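Local coordinates for protein methanogen homoaconitase small subunit (Methanocaldococcus jannaschii, PDB 2PKP) that forms, with its large partner subunit, a hydro-lyase that interconverts homocitrate and homoisocitrate by way of cis-homoaconitate, at residues F10-D15 against A57-G62; T16-P21 against A39-N44; N94-G99 against R144-A149; L100-A105 against E137-L142; G113-I118 against V126-N131. One frame throughout, in Å; residues are numbered along the deposited sequence.

Contact 1 (F10-D15 against A57-G62). With ZN (zinc ion), chain B.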
# COMPACT_ATOMS: atom_id res chain seq x y z
N PHE A 10 -19.66 -2.34 8.24
CA PHE A 10 -20.10 -2.20 9.62
C PHE A 10 -21.19 -1.12 9.66
O PHE A 10 -21.37 -0.38 8.69
CB PHE A 10 -18.92 -1.81 10.49
CG PHE A 10 -17.81 -2.82 10.50
CD1 PHE A 10 -17.78 -3.83 11.46
CD2 PHE A 10 -16.82 -2.80 9.53
CE1 PHE A 10 -16.76 -4.79 11.46
CE2 PHE A 10 -15.80 -3.75 9.52
CZ PHE A 10 -15.77 -4.75 10.49
N GLY A 11 -21.89 -1.03 10.79
CA GLY A 11 -22.96 -0.05 10.92
C GLY A 11 -22.57 1.33 11.44
O GLY A 11 -21.47 1.82 11.20
N ASP A 12 -23.51 1.95 12.15
CA ASP A 12 -23.30 3.28 12.72
C ASP A 12 -22.60 3.23 14.07
O ASP A 12 -22.59 2.21 14.76
CB ASP A 12 -24.64 4.01 12.92
CG ASP A 12 -25.36 4.29 11.61
OD1 ASP A 12 -24.70 4.71 10.64
OD2 ASP A 12 -26.59 4.10 11.57
N ASP A 13 -22.01 4.37 14.43
CA ASP A 13 -21.33 4.55 15.70
C ASP A 13 -20.31 3.50 16.10
O ASP A 13 -20.28 3.07 17.26
CB ASP A 13 -22.36 4.69 16.82
CG ASP A 13 -21.80 5.38 18.04
OD1 ASP A 13 -21.26 6.50 17.87
OD2 ASP A 13 -21.90 4.83 19.15
N VAL A 14 -19.46 3.08 15.16
CA VAL A 14 -18.42 2.11 15.49
C VAL A 14 -17.34 2.88 16.23
O VAL A 14 -16.53 3.58 15.61
CB VAL A 14 -17.82 1.50 14.22
CG1 VAL A 14 -16.70 0.55 14.60
CG2 VAL A 14 -18.90 0.78 13.43
N ASP A 15 -17.32 2.76 17.56
CA ASP A 15 -16.35 3.51 18.37
C ASP A 15 -14.98 2.88 18.51
O ASP A 15 -14.77 1.73 18.13
CB ASP A 15 -16.93 3.78 19.77
CG ASP A 15 -17.15 2.51 20.57
OD1 ASP A 15 -16.17 1.76 20.80
OD2 ASP A 15 -18.30 2.27 20.98
N ALA A 57 -18.15 1.79 6.73
CA ALA A 57 -19.05 1.94 7.87
C ALA A 57 -20.11 3.02 7.70
O ALA A 57 -20.14 3.74 6.70
CB ALA A 57 -18.24 2.22 9.13
N GLY A 58 -20.98 3.11 8.70
CA GLY A 58 -22.06 4.08 8.67
C GLY A 58 -21.65 5.43 9.23
O GLY A 58 -20.57 5.94 8.95
N GLU A 59 -22.52 6.00 10.05
CA GLU A 59 -22.27 7.30 10.64
C GLU A 59 -21.33 7.26 11.84
O GLU A 59 -21.22 6.25 12.53
CB GLU A 59 -23.60 7.93 11.10
CG GLU A 59 -24.61 8.12 9.99
CD GLU A 59 -24.33 9.36 9.16
OE1 GLU A 59 -23.17 9.82 9.15
OE2 GLU A 59 -25.27 9.86 8.50
N ASN A 60 -20.64 8.37 12.04
CA ASN A 60 -19.76 8.55 13.18
C ASN A 60 -18.72 7.45 13.46
O ASN A 60 -18.54 7.04 14.60
CB ASN A 60 -20.66 8.77 14.41
CG ASN A 60 -19.91 9.32 15.60
OD1 ASN A 60 -19.02 10.16 15.46
ND2 ASN A 60 -20.28 8.86 16.79
N PHE A 61 -18.03 7.01 12.42
CA PHE A 61 -17.01 5.98 12.59
C PHE A 61 -15.84 6.52 13.41
O PHE A 61 -15.41 7.66 13.23
CB PHE A 61 -16.48 5.51 11.22
CG PHE A 61 -15.49 4.38 11.30
CD1 PHE A 61 -15.93 3.07 11.40
CD2 PHE A 61 -14.13 4.64 11.29
CE1 PHE A 61 -15.02 2.01 11.49
CE2 PHE A 61 -13.20 3.59 11.38
CZ PHE A 61 -13.66 2.28 11.48
N GLY A 62 -15.31 5.69 14.31
CA GLY A 62 -14.19 6.10 15.14
C GLY A 62 -14.62 6.90 16.35
O GLY A 62 -13.80 7.51 17.03
ZN ZN B . -20.50 6.80 19.76
O HOH W 1 -19.62 3.77 12.29
O HOH W 2 -19.86 5.32 20.88
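Asp-13 OD1 is gripped twice: it binds the zinc ion at 2.1 Å and accepts a hydrogen bond from Asn-60 ND2 at 2.8 Å, which arrives nearly along its C-O axis. Asp-13 OD2 also binds the metal, at 2.5 Å, making the carboxylate bidentate; a water and Cys-63 are the other ligands. The carboxylate and the amide lie side by side, their planes 21° apart, the CG of each residue being anti to the backbone N, which sends both side chains the same way. With an alanine in place of Asn-60, Asp-13 OD1 loses its amide donor, and the zinc-bound carboxylate would probably be less firmly fixed in its rotation. Next door, Asp-12 OD1 takes the Glu-59 N-H at 2.6 Å on its anti side, an almost straight bond (178°). Glu-59 O accepts from Asp-13 N at 2.8 Å and from a water that also bridges Gly-11 O and Val-14 N. Gly-58 N reaches Gly-11 O, and Gly-62 N reaches Val-14 O. Val-14 CB packs 3.7 Å from Phe-61 CD1. The two loops lie against each other as they leave the neighbouring parallel strands 2-9 and 54-57, with Phe-61 reaching strand 81-84 and Ile-19 of helix 16-19.

Contact 2 (T16-P21 against A39-N44)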
# COMPACT_ATOMS: atom_id res chain seq x y z
N THR A 16 -14.05 3.65 19.07
CA THR A 16 -12.68 3.20 19.26
C THR A 16 -12.55 1.88 20.02
O THR A 16 -11.65 1.09 19.74
CB THR A 16 -11.84 4.27 19.98
OG1 THR A 16 -12.50 4.69 21.17
CG2 THR A 16 -11.63 5.48 19.07
N ASP A 17 -13.44 1.63 20.98
CA ASP A 17 -13.38 0.39 21.74
C ASP A 17 -13.76 -0.81 20.89
O ASP A 17 -13.27 -1.92 21.11
CB ASP A 17 -14.29 0.46 22.97
CG ASP A 17 -13.69 1.30 24.07
OD1 ASP A 17 -12.56 0.98 24.52
OD2 ASP A 17 -14.33 2.29 24.49
N ALA A 18 -14.65 -0.59 19.93
CA ALA A 18 -15.07 -1.65 19.03
C ALA A 18 -13.91 -1.90 18.07
O ALA A 18 -13.61 -3.04 17.72
CB ALA A 18 -16.30 -1.22 18.25
N ILE A 19 -13.24 -0.82 17.68
CA ILE A 19 -12.11 -0.89 16.76
C ILE A 19 -10.90 -1.57 17.40
O ILE A 19 -10.25 -2.42 16.77
CB ILE A 19 -11.72 0.53 16.27
CG1 ILE A 19 -12.86 1.12 15.45
CG2 ILE A 19 -10.43 0.48 15.45
CD1 ILE A 19 -12.66 2.58 15.07
N ILE A 20 -10.61 -1.21 18.63
CA ILE A 20 -9.48 -1.79 19.36
C ILE A 20 -9.77 -1.71 20.86
O ILE A 20 -9.46 -0.73 21.52
CB ILE A 20 -8.15 -1.05 19.02
CG1 ILE A 20 -6.99 -1.68 19.80
CG2 ILE A 20 -8.27 0.43 19.34
CD1 ILE A 20 -6.65 -3.09 19.37
N PRO A 21 -10.40 -2.76 21.41
CA PRO A 21 -10.75 -2.85 22.83
C PRO A 21 -9.67 -2.34 23.78
O PRO A 21 -8.49 -2.65 23.62
CB PRO A 21 -11.05 -4.33 23.01
CG PRO A 21 -11.70 -4.67 21.70
CD PRO A 21 -10.79 -4.00 20.70
N ALA A 39 -12.09 -6.14 16.72
CA ALA A 39 -12.44 -7.26 17.59
C ALA A 39 -13.59 -6.93 18.52
O ALA A 39 -14.25 -7.82 19.05
CB ALA A 39 -11.22 -7.68 18.41
N GLY A 40 -13.85 -5.63 18.71
CA GLY A 40 -14.93 -5.20 19.57
C GLY A 40 -16.31 -5.55 19.06
O GLY A 40 -17.24 -5.70 19.86
N ILE A 41 -16.47 -5.68 17.75
CA ILE A 41 -17.77 -6.02 17.18
C ILE A 41 -17.72 -7.24 16.27
O ILE A 41 -18.74 -7.89 16.05
CB ILE A 41 -18.39 -4.83 16.42
CG1 ILE A 41 -17.37 -4.20 15.48
CG2 ILE A 41 -18.91 -3.80 17.41
CD1 ILE A 41 -17.92 -3.02 14.71
N ASP A 42 -16.54 -7.57 15.75
CA ASP A 42 -16.40 -8.74 14.89
C ASP A 42 -15.09 -9.46 15.17
O ASP A 42 -14.04 -9.10 14.65
CB ASP A 42 -16.47 -8.34 13.42
CG ASP A 42 -16.36 -9.54 12.50
OD1 ASP A 42 -16.53 -10.68 12.98
OD2 ASP A 42 -16.10 -9.34 11.29
N GLU A 43 -15.17 -10.49 16.00
CA GLU A 43 -13.99 -11.27 16.38
C GLU A 43 -13.36 -12.02 15.21
O GLU A 43 -12.26 -12.55 15.33
CB GLU A 43 -14.36 -12.28 17.48
CG GLU A 43 -15.40 -13.31 17.06
CD GLU A 43 -16.81 -12.73 16.97
OE1 GLU A 43 -17.73 -13.47 16.57
OE2 GLU A 43 -17.00 -11.54 17.32
N ASN A 44 -14.06 -12.06 14.08
CA ASN A 44 -13.54 -12.75 12.92
C ASN A 44 -12.80 -11.83 11.94
O ASN A 44 -12.12 -12.31 11.03
CB ASN A 44 -14.69 -13.46 12.19
CG ASN A 44 -15.38 -14.50 13.07
OD1 ASN A 44 -16.52 -14.90 12.79
ND2 ASN A 44 -14.70 -14.96 14.11
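The first torsion of Ile-41 (chi1 48°) wedges CG1 between the backbone N and the carbonyl carbon, and leaves CG2 beside the backbone N, from where it meets Ala-18. The methyl carbons Ile-41 CG2 and Ala-18 CB touch at 3.8 Å. The longer CG1 branch extends to CD1 (chi2 -179°) and packs on Phe-10 and Val-14 instead, so the two branches serve different neighbours.

The polar part of the contact is a backbone bond. Gly-40 N donates to Ala-18 O at 2.8 Å, with an N-H...O angle of 133°, so the bond is distinctly bent. The two segments come very close here, the CA atoms of Ala-18 and Gly-40 being 3.6 Å apart. A side chain on Gly-40 would run into Ala-18 CA and Asp-17 O, and the approach therefore depends on glycine. Pro-21 closes the other flank: its ring carbon CG lies 3.8 Å from Gly-40 N, while Pro-21 CD faces Ala-39 CB more loosely at 4.4 Å.

Farther along 39-44, Asp-42 OD1 accepts from Asn-44 N at 3.0 Å, the donor standing above the carboxylate plane. This is a capping bond at the turn leading into helix 45-48.

Asp-15 caps the other end of the short helix, accepting from Ala-18 N, and a backbone bond joins Ile-19 to Met-38. A loop thus packs through Gly-40 on the C-terminal end of the one-turn helix 16-19, the helix that follows the zinc-binding loop of this LeuD-family subunit.

Contact 3 (N94-G99 against R144-A149)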
# COMPACT_ATOMS: atom_id res chain seq x y z
N ASN A 94 -6.52 11.78 13.59
CA ASN A 94 -5.53 10.74 13.82
C ASN A 94 -5.27 9.94 12.56
O ASN A 94 -4.12 9.60 12.25
CB ASN A 94 -5.98 9.79 14.94
CG ASN A 94 -5.97 10.46 16.31
OD1 ASN A 94 -5.29 11.47 16.51
ND2 ASN A 94 -6.73 9.90 17.25
N ALA A 95 -6.33 9.64 11.82
CA ALA A 95 -6.20 8.87 10.59
C ALA A 95 -5.28 9.61 9.62
O ALA A 95 -4.34 9.03 9.08
CB ALA A 95 -7.57 8.66 9.95
N ILE A 96 -5.56 10.89 9.40
CA ILE A 96 -4.74 11.72 8.51
C ILE A 96 -3.28 11.66 8.94
O ILE A 96 -2.38 11.45 8.11
CB ILE A 96 -5.19 13.20 8.55
CG1 ILE A 96 -6.63 13.35 8.06
CG2 ILE A 96 -4.24 14.05 7.71
CD1 ILE A 96 -6.83 12.97 6.61
N ASN A 97 -3.03 11.84 10.23
CA ASN A 97 -1.67 11.85 10.74
C ASN A 97 -0.87 10.55 10.65
O ASN A 97 0.35 10.60 10.75
CB ASN A 97 -1.67 12.38 12.17
CG ASN A 97 -2.03 13.86 12.23
OD1 ASN A 97 -1.74 14.62 11.31
ND2 ASN A 97 -2.66 14.28 13.33
N VAL A 98 -1.53 9.41 10.45
CA VAL A 98 -0.80 8.15 10.30
C VAL A 98 -0.86 7.67 8.86
O VAL A 98 -0.35 6.60 8.54
CB VAL A 98 -1.36 7.01 11.20
CG1 VAL A 98 -1.23 7.38 12.67
CG2 VAL A 98 -2.81 6.70 10.83
N GLY A 99 -1.48 8.45 7.99
CA GLY A 99 -1.56 8.07 6.59
C GLY A 99 -2.75 7.19 6.22
O GLY A 99 -2.77 6.57 5.16
N ARG A 144 -4.80 16.66 2.95
CA ARG A 144 -4.45 15.93 1.74
C ARG A 144 -2.93 15.85 1.60
O ARG A 144 -2.40 14.81 1.23
CB ARG A 144 -5.08 16.60 0.51
CG ARG A 144 -4.72 15.95 -0.82
CD ARG A 144 -5.62 16.45 -1.95
NE ARG A 144 -5.72 17.90 -1.96
CZ ARG A 144 -6.50 18.60 -2.79
NH1 ARG A 144 -7.25 17.98 -3.69
NH2 ARG A 144 -6.53 19.92 -2.71
N GLU A 145 -2.24 16.94 1.91
CA GLU A 145 -0.78 16.97 1.82
C GLU A 145 -0.14 16.00 2.82
O GLU A 145 0.75 15.23 2.47
CB GLU A 145 -0.25 18.39 2.08
CG GLU A 145 -0.74 19.43 1.09
CD GLU A 145 -0.12 20.80 1.31
OE1 GLU A 145 -0.22 21.33 2.44
OE2 GLU A 145 0.47 21.34 0.35
N ILE A 146 -0.62 16.04 4.06
CA ILE A 146 -0.11 15.15 5.09
C ILE A 146 -0.33 13.71 4.65
O ILE A 146 0.58 12.87 4.76
CB ILE A 146 -0.81 15.41 6.44
CG1 ILE A 146 -0.43 16.80 6.95
CG2 ILE A 146 -0.43 14.33 7.45
CD1 ILE A 146 -1.18 17.26 8.19
N LEU A 147 -1.52 13.42 4.14
CA LEU A 147 -1.83 12.07 3.67
C LEU A 147 -0.89 11.67 2.54
O LEU A 147 -0.36 10.57 2.53
CB LEU A 147 -3.28 11.99 3.16
CG LEU A 147 -4.40 11.92 4.19
CD1 LEU A 147 -5.74 11.90 3.47
CD2 LEU A 147 -4.24 10.68 5.06
N ALA A 148 -0.71 12.58 1.58
CA ALA A 148 0.16 12.33 0.44
C ALA A 148 1.56 11.94 0.91
O ALA A 148 2.23 11.11 0.29
CB ALA A 148 0.22 13.56 -0.45
N ALA A 149 2.01 12.55 2.00
CA ALA A 149 3.33 12.25 2.53
C ALA A 149 3.32 10.96 3.34
O ALA A 149 4.37 10.46 3.74
CB ALA A 149 3.83 13.42 3.39
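Two helix ends pack here through aliphatic side chains: the last turns of helix 89-98 and helix 141-148, whose short axes approach to 8.3 Å with their N-to-C directions 42° apart. Helix 89-98 ends in a Schellman motif at Gly-99, where the positive phi suits a residue without a side chain.

The packing between side chains centres on Ile-96, which uses two separate branches. CG2 is anti to the backbone N and meets Ile-146 CG2 at 3.8 Å. The other branch, carried by CG1 beside the backbone N and bent again at chi2 (-64°), brings CD1 to Leu-147. The Ile-96 side chain crosses both partners at about a right angle, so the meeting is across rather than alongside. Farther round the helix, the amide oxygen OD1 of Asn-97 lies 4.1 Å from Ile-146 CG2, a van der Waals contact.

A second kind of contact sets methyl groups against backbone. Ile-146 CG2 rests 3.5 Å from Ile-96 O, and Leu-147 CD2 lies over the main chain, 3.6 Å from Ile-96 CA and 4.0 Å from Gly-99 C. These carbons lie against the last turn, where Ile-96 O also accepts the Gly-99 N-H.

Neighbouring elements enclose the group. Pro-139 touches both Ile-96 and Leu-147, Pro-102 of strand 101-104 touches Ile-96, and Tyr-155 of helix 152-164 packs on Ile-146. Among the carbon pairs across the two helix segments the tightest is that of the end methyls, Ile-96 CD1 to Leu-147 CD1, at 3.5 Å, shorter than usual van der Waals contact.

Contact 4 (L100-A105 against E137-L142)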
# COMPACT_ATOMS: atom_id res chain seq x y z
N LEU A 100 -3.74 7.11 7.10
CA LEU A 100 -4.94 6.31 6.84
C LEU A 100 -5.95 7.26 6.20
O LEU A 100 -6.31 8.27 6.79
CB LEU A 100 -5.50 5.74 8.15
CG LEU A 100 -6.77 4.88 8.08
CD1 LEU A 100 -6.53 3.68 7.17
CD2 LEU A 100 -7.16 4.44 9.49
N ILE A 101 -6.43 6.92 5.01
CA ILE A 101 -7.36 7.78 4.29
C ILE A 101 -8.84 7.66 4.64
O ILE A 101 -9.47 6.63 4.41
CB ILE A 101 -7.22 7.58 2.77
CG1 ILE A 101 -5.76 7.78 2.35
CG2 ILE A 101 -8.12 8.57 2.02
CD1 ILE A 101 -5.45 7.29 0.94
N PRO A 102 -9.42 8.73 5.19
CA PRO A 102 -10.84 8.71 5.55
C PRO A 102 -11.62 9.23 4.34
O PRO A 102 -11.38 10.35 3.87
CB PRO A 102 -10.92 9.69 6.73
CG PRO A 102 -9.47 10.11 7.00
CD PRO A 102 -8.79 9.95 5.68
N ILE A 103 -12.53 8.41 3.83
CA ILE A 103 -13.33 8.78 2.68
C ILE A 103 -14.81 8.85 3.06
O ILE A 103 -15.32 7.94 3.71
CB ILE A 103 -13.12 7.75 1.55
CG1 ILE A 103 -11.67 7.84 1.05
CG2 ILE A 103 -14.12 7.98 0.42
CD1 ILE A 103 -11.26 6.70 0.19
N ILE A 104 -15.47 9.94 2.68
CA ILE A 104 -16.89 10.12 2.98
C ILE A 104 -17.75 9.74 1.78
O ILE A 104 -17.47 10.17 0.66
CB ILE A 104 -17.19 11.58 3.38
CG1 ILE A 104 -16.48 11.91 4.69
CG2 ILE A 104 -18.71 11.81 3.52
CD1 ILE A 104 -16.66 13.35 5.14
N ALA A 105 -18.79 8.94 2.01
CA ALA A 105 -19.70 8.51 0.94
C ALA A 105 -20.96 7.90 1.53
O ALA A 105 -21.01 7.59 2.73
CB ALA A 105 -19.00 7.49 0.04
N GLU A 137 -16.09 11.92 -1.07
CA GLU A 137 -15.37 13.13 -0.79
C GLU A 137 -14.08 12.72 -0.09
O GLU A 137 -14.11 12.05 0.95
CB GLU A 137 -16.19 14.05 0.11
CG GLU A 137 -15.37 15.18 0.73
CD GLU A 137 -16.24 16.25 1.37
OE1 GLU A 137 -17.17 15.88 2.12
OE2 GLU A 137 -15.98 17.45 1.14
N THR A 138 -12.96 13.11 -0.68
CA THR A 138 -11.66 12.79 -0.13
C THR A 138 -11.11 14.01 0.60
O THR A 138 -11.61 15.12 0.43
CB THR A 138 -10.68 12.40 -1.25
OG1 THR A 138 -10.49 13.53 -2.11
CG2 THR A 138 -11.23 11.23 -2.06
N PRO A 139 -10.07 13.82 1.42
CA PRO A 139 -9.48 14.94 2.15
C PRO A 139 -8.87 15.98 1.20
O PRO A 139 -8.39 15.65 0.12
CB PRO A 139 -8.43 14.27 3.03
CG PRO A 139 -8.98 12.88 3.23
CD PRO A 139 -9.47 12.54 1.85
N LYS A 140 -8.89 17.24 1.62
CA LYS A 140 -8.34 18.33 0.83
C LYS A 140 -7.33 19.12 1.65
O LYS A 140 -7.02 18.75 2.79
CB LYS A 140 -9.46 19.29 0.41
CG LYS A 140 -10.58 18.68 -0.41
CD LYS A 140 -10.10 18.29 -1.79
CE LYS A 140 -11.28 17.85 -2.64
NZ LYS A 140 -12.03 16.75 -1.98
N GLY A 141 -6.82 20.20 1.07
CA GLY A 141 -5.87 21.06 1.75
C GLY A 141 -4.72 20.41 2.50
O GLY A 141 -4.10 19.46 2.01
N LEU A 142 -4.43 20.93 3.68
CA LEU A 142 -3.34 20.41 4.50
C LEU A 142 -3.45 18.91 4.74
O LEU A 142 -2.47 18.17 4.62
CB LEU A 142 -3.30 21.15 5.84
CG LEU A 142 -2.17 20.74 6.79
CD1 LEU A 142 -0.82 20.92 6.09
CD2 LEU A 142 -2.24 21.58 8.06
O HOH W 3 -12.82 12.57 3.34
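A single antiparallel bridge adds Glu-137 to the edge of the mixed sheet, beside strand 101-104, just before the chain turns into helix 141-148. Ile-104 and Glu-137 form the hydrogen-bonded pair: Ile-104 N donates to Glu-137 O at 3.0 Å in an almost straight line (174°), and Glu-137 N donates back to Ile-104 O at 2.8 Å. Their side chains lie side by side and point the same way, with Ile-104 CD1 4.0 Å from Glu-137 OE1. The Glu-137 chain reaches that far because CG is anti to the backbone N (chi1 166°) and the rest stays extended.

Past this pair the segments separate, and a water bridges them by donating to Pro-102 O at 2.7 Å and to Glu-137 O. Pro-139 then takes over with carbon contacts. Its ring lies close to the backbone oxygen of Pro-102 and meets Ile-101 CG2 from across. Outside the sheet, Lys-140 NZ bonds to Thr-138 O and pairs with Glu-123, while Tyr-92 and Ile-96 of helix 89-98 cover Pro-102. Between the two prolines, whose side chains cross at a slant, Pro-102 CD stands 3.8 Å from Pro-139 CG.

Contact 5 (G113-I118 against V126-N131)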
# COMPACT_ATOMS: atom_id res chain seq x y z
N GLY A 113 -18.50 -7.52 1.61
CA GLY A 113 -17.99 -8.41 0.59
C GLY A 113 -17.92 -7.82 -0.81
O GLY A 113 -17.40 -8.47 -1.73
N ASP A 114 -18.44 -6.61 -1.01
CA ASP A 114 -18.36 -6.00 -2.34
C ASP A 114 -16.91 -5.70 -2.65
O ASP A 114 -16.09 -5.53 -1.74
CB ASP A 114 -19.13 -4.67 -2.41
CG ASP A 114 -20.64 -4.85 -2.57
OD1 ASP A 114 -21.08 -5.93 -3.03
OD2 ASP A 114 -21.39 -3.91 -2.25
N ILE A 115 -16.56 -5.67 -3.93
CA ILE A 115 -15.21 -5.32 -4.33
C ILE A 115 -15.33 -3.84 -4.69
O ILE A 115 -16.11 -3.48 -5.58
CB ILE A 115 -14.75 -6.13 -5.56
CG1 ILE A 115 -14.78 -7.62 -5.24
CG2 ILE A 115 -13.34 -5.68 -5.97
CD1 ILE A 115 -13.95 -8.01 -4.03
N VAL A 116 -14.60 -2.99 -3.99
CA VAL A 116 -14.67 -1.56 -4.26
C VAL A 116 -13.37 -1.00 -4.80
O VAL A 116 -12.28 -1.45 -4.43
CB VAL A 116 -15.06 -0.76 -2.98
CG1 VAL A 116 -16.44 -1.20 -2.50
CG2 VAL A 116 -14.02 -0.95 -1.88
N GLU A 117 -13.49 -0.03 -5.69
CA GLU A 117 -12.34 0.60 -6.31
C GLU A 117 -12.47 2.09 -6.05
O GLU A 117 -13.32 2.76 -6.63
CB GLU A 117 -12.34 0.31 -7.82
CG GLU A 117 -11.03 0.59 -8.51
CD GLU A 117 -11.07 0.24 -9.99
OE1 GLU A 117 -11.49 -0.89 -10.34
OE2 GLU A 117 -10.67 1.10 -10.80
N ILE A 118 -11.63 2.60 -5.15
CA ILE A 118 -11.65 4.01 -4.80
C ILE A 118 -10.65 4.78 -5.66
O ILE A 118 -9.44 4.54 -5.58
CB ILE A 118 -11.25 4.21 -3.32
CG1 ILE A 118 -12.18 3.39 -2.42
CG2 ILE A 118 -11.33 5.70 -2.96
CD1 ILE A 118 -11.69 3.32 -0.97
N VAL A 126 -15.96 2.82 -7.35
CA VAL A 126 -16.61 1.89 -8.26
C VAL A 126 -16.86 0.60 -7.48
O VAL A 126 -15.93 0.03 -6.91
CB VAL A 126 -15.72 1.57 -9.49
CG1 VAL A 126 -16.46 0.66 -10.45
CG2 VAL A 126 -15.31 2.85 -10.19
N ILE A 127 -18.11 0.16 -7.44
CA ILE A 127 -18.48 -1.08 -6.77
C ILE A 127 -18.58 -2.04 -7.95
O ILE A 127 -19.65 -2.27 -8.51
CB ILE A 127 -19.84 -0.93 -6.07
CG1 ILE A 127 -19.83 0.35 -5.22
CG2 ILE A 127 -20.11 -2.14 -5.19
CD1 ILE A 127 -21.14 0.66 -4.53
N THR A 128 -17.42 -2.57 -8.32
CA THR A 128 -17.27 -3.45 -9.47
C THR A 128 -18.25 -4.60 -9.62
O THR A 128 -18.77 -4.82 -10.71
CB THR A 128 -15.83 -4.01 -9.55
OG1 THR A 128 -15.59 -4.88 -8.44
CG2 THR A 128 -14.82 -2.86 -9.51
N ASN A 129 -18.53 -5.33 -8.54
CA ASN A 129 -19.46 -6.45 -8.63
C ASN A 129 -20.93 -6.04 -8.68
O ASN A 129 -21.82 -6.89 -8.82
CB ASN A 129 -19.22 -7.42 -7.47
CG ASN A 129 -19.37 -6.75 -6.11
OD1 ASN A 129 -18.68 -5.78 -5.80
ND2 ASN A 129 -20.28 -7.27 -5.29
N LYS A 130 -21.21 -4.74 -8.57
CA LYS A 130 -22.60 -4.27 -8.59
C LYS A 130 -22.89 -3.33 -9.77
O LYS A 130 -23.97 -2.75 -9.85
CB LYS A 130 -22.94 -3.57 -7.28
CG LYS A 130 -22.96 -4.47 -6.04
CD LYS A 130 -24.06 -5.53 -6.15
CE LYS A 130 -24.57 -5.97 -4.77
NZ LYS A 130 -23.53 -6.61 -3.92
N ASN A 131 -21.93 -3.20 -10.67
CA ASN A 131 -22.08 -2.33 -11.83
C ASN A 131 -22.60 -0.93 -11.50
O ASN A 131 -23.56 -0.45 -12.09
CB ASN A 131 -23.00 -2.98 -12.87
CG ASN A 131 -22.34 -4.14 -13.56
OD1 ASN A 131 -21.16 -4.08 -13.91
ND2 ASN A 131 -23.10 -5.21 -13.77
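Asp-114 and Asn-129 cross at about a right angle where the beta hairpin of strands 115-119 and 124-127 opens out, their carboxylate and amide planes 57° apart. Asn-129 ND2 donates to Asp-114 OD1 at 2.7 Å from above the carboxylate plane, while the same oxygen takes Lys-130 NZ on its syn lone pair, also at 2.7 Å, in a salt bridge. Lys-130 curls back to do so, bent at chi2 and chi4. The other end of the amide, Asn-129 OD1, accepts the Ile-115 N-H at 2.8 Å, so both the N-H and the C=O ends are used. Asp-114 OD2 accepts from Lys-111 N and touches Ile-127 CG2. Putting an alanine in place of Asp-114 removes the shared acceptor and is likely to leave the Lys-130 charge without its mate here and Asn-129 ND2 without this acceptor.

Thr-128 slants across Ile-115, its OG1 lying 3.2 Å from Ile-115 CB. Farther along, Glu-117 reaches out of the hairpin to Lys-4 and to Lys-4 of the second subunit, placing this strand at the dimer contact. At its base, Glu-117 and Val-126 form a hydrogen-bonded pair: Glu-117 N to Val-126 O and Val-126 N to Glu-117 O are each 2.7 Å.

How the contacts relate
Contacts 1 and 2 sit together at the zinc-binding end, their centres 12 Å apart and touching through Ile-41 on Phe-10 and Val-14; contact 2 is nested in the loop that contact 1 closes. Contacts 3 and 4 form a second pair, 9 Å apart, sharing helix 141-148 and joined by the chain passing from helix 89-98 into strand 101-104. They lie across the chain's centre from contact 2. Contact 5, nested inside both 3 and 4, belongs to the same mixed sheet as contact 4 and meets it through Ile-103 and Ile-118. The sheet thus links the metal-binding loops, helices 89-98 and 141-148, and the hairpin that reaches the second subunit.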